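Local coordinates for effector protein HopAB2 (Pseudomonas syringae pv. tomato, PDB 3HGL) that suppresses programmed cell death and immunity in susceptible plants, and triggers the hypersensitive response in tomato when the Pto resistance protein recognises it, at residues E19-S24 / S42-N47. Numbering follows the deposited sequence.
Sequences EGADIS and SRVEQN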
# COMPACT_ATOMS: atom_id res chain seq x y z
N GLU A 19 8.34 -8.22 -6.02
CA GLU A 19 8.89 -7.27 -6.98
C GLU A 19 10.09 -6.47 -6.47
O GLU A 19 10.57 -5.55 -7.14
CB GLU A 19 7.78 -6.36 -7.50
CG GLU A 19 6.79 -7.13 -8.38
CD GLU A 19 5.77 -6.25 -9.06
OE1 GLU A 19 6.16 -5.18 -9.58
OE2 GLU A 19 4.58 -6.63 -9.09
N GLY A 20 10.59 -6.82 -5.29
CA GLY A 20 11.75 -6.14 -4.74
C GLY A 20 11.52 -4.79 -4.09
O GLY A 20 12.46 -4.00 -3.95
N ALA A 21 10.28 -4.50 -3.69
CA ALA A 21 10.00 -3.23 -3.05
C ALA A 21 10.48 -3.25 -1.60
O ALA A 21 10.53 -4.31 -0.97
CB ALA A 21 8.49 -2.94 -3.09
N ASP A 22 10.85 -2.09 -1.08
CA ASP A 22 11.29 -1.97 0.31
C ASP A 22 10.01 -1.66 1.10
O ASP A 22 9.59 -0.51 1.18
CB ASP A 22 12.30 -0.83 0.44
CG ASP A 22 12.56 -0.44 1.88
OD1 ASP A 22 12.22 -1.21 2.80
OD2 ASP A 22 13.13 0.66 2.10
N ILE A 23 9.39 -2.69 1.67
CA ILE A 23 8.14 -2.48 2.38
C ILE A 23 8.20 -1.56 3.59
O ILE A 23 7.15 -1.08 4.04
CB ILE A 23 7.45 -3.82 2.75
CG1 ILE A 23 8.39 -4.72 3.55
CG2 ILE A 23 7.00 -4.53 1.49
CD1 ILE A 23 7.70 -5.95 4.12
N SER A 24 9.39 -1.30 4.13
CA SER A 24 9.48 -0.37 5.25
C SER A 24 9.18 1.01 4.65
O SER A 24 8.51 1.84 5.26
CB SER A 24 10.87 -0.40 5.91
OG SER A 24 11.88 0.13 5.06
N SER A 42 7.69 4.86 -5.11
CA SER A 42 8.73 4.52 -6.07
C SER A 42 8.02 4.03 -7.34
O SER A 42 6.81 3.81 -7.34
CB SER A 42 9.61 3.40 -5.53
OG SER A 42 8.87 2.19 -5.44
N ARG A 43 8.78 3.86 -8.42
CA ARG A 43 8.18 3.39 -9.66
C ARG A 43 7.52 2.02 -9.44
O ARG A 43 6.40 1.79 -9.91
CB ARG A 43 9.23 3.29 -10.77
CG ARG A 43 9.79 4.64 -11.18
CD ARG A 43 10.62 4.53 -12.45
NE ARG A 43 11.05 5.85 -12.93
CZ ARG A 43 11.74 6.05 -14.04
NH1 ARG A 43 12.10 5.02 -14.80
NH2 ARG A 43 12.08 7.28 -14.40
N VAL A 44 8.20 1.13 -8.74
CA VAL A 44 7.66 -0.19 -8.47
C VAL A 44 6.38 -0.11 -7.63
O VAL A 44 5.37 -0.73 -7.97
CB VAL A 44 8.69 -1.08 -7.73
CG1 VAL A 44 8.04 -2.37 -7.26
CG2 VAL A 44 9.85 -1.40 -8.67
N GLU A 45 6.41 0.66 -6.55
CA GLU A 45 5.25 0.81 -5.68
C GLU A 45 4.07 1.42 -6.43
O GLU A 45 2.94 0.94 -6.33
CB GLU A 45 5.58 1.69 -4.47
CG GLU A 45 6.71 1.16 -3.60
CD GLU A 45 7.17 2.15 -2.53
OE1 GLU A 45 7.13 3.37 -2.80
OE2 GLU A 45 7.58 1.70 -1.44
N GLN A 46 4.33 2.49 -7.17
CA GLN A 46 3.28 3.16 -7.91
C GLN A 46 2.61 2.21 -8.89
O GLN A 46 1.39 2.15 -8.96
CB GLN A 46 3.84 4.37 -8.66
CG GLN A 46 2.78 5.20 -9.35
CD GLN A 46 3.33 6.49 -9.92
OE1 GLN A 46 4.21 6.47 -10.79
NE2 GLN A 46 2.83 7.62 -9.43
N ASN A 47 3.42 1.47 -9.64
CA ASN A 47 2.90 0.51 -10.62
C ASN A 47 2.00 -0.52 -9.93
O ASN A 47 0.92 -0.85 -10.42
CB ASN A 47 4.06 -0.19 -11.33
CG ASN A 47 3.58 -1.17 -12.39
OD1 ASN A 47 3.82 -2.37 -12.30
ND2 ASN A 47 2.90 -0.66 -13.41
O HOH W 1 5.81 -2.63 -9.99
O HOH W 2 10.12 0.42 -1.96
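The carboxylate of Glu45 faces Asp22 across this contact, joined to it through a water. Glu45 OE2 takes a bond from this water, 2.9 Å away, which also accepts from Asp22 N. Thr26 and His25 of helix 23-35 bond to OE2 as well. On the anti side of the same carboxylate, 28° out of its plane, OE1 accepts from Ser42 N at 2.8 Å. Ser42 OG in turn accepts from Glu45 N at 3.1 Å. Bonds to both oxygens thus limit the rotation of this buried group. Asp22 OD1 accepts Ser24 N from above its carboxylate plane and Ser24 OG on its syn side, and so N-caps helix 23-35. A second water lies within bonding distance of both Glu19 OE1 and Val44 O. Glu19 OE2 is bonded to Gln15 of helix 5-18. Between the two waters is a small apolar patch. Val44 CG1 sits 4.0 Å from Glu19 CB and 4.2 Å from Ala21 CB. No direct hydrogen bond joins the two segments. Gly20, at positive phi, closes helix 5-18 as C-prime of a Schellman motif. The contact sets a helix-to-helix turn against the start of helix 43-52, whose Ser42 and Glu45 form a capping box, within the all-helical Pto-interaction domain.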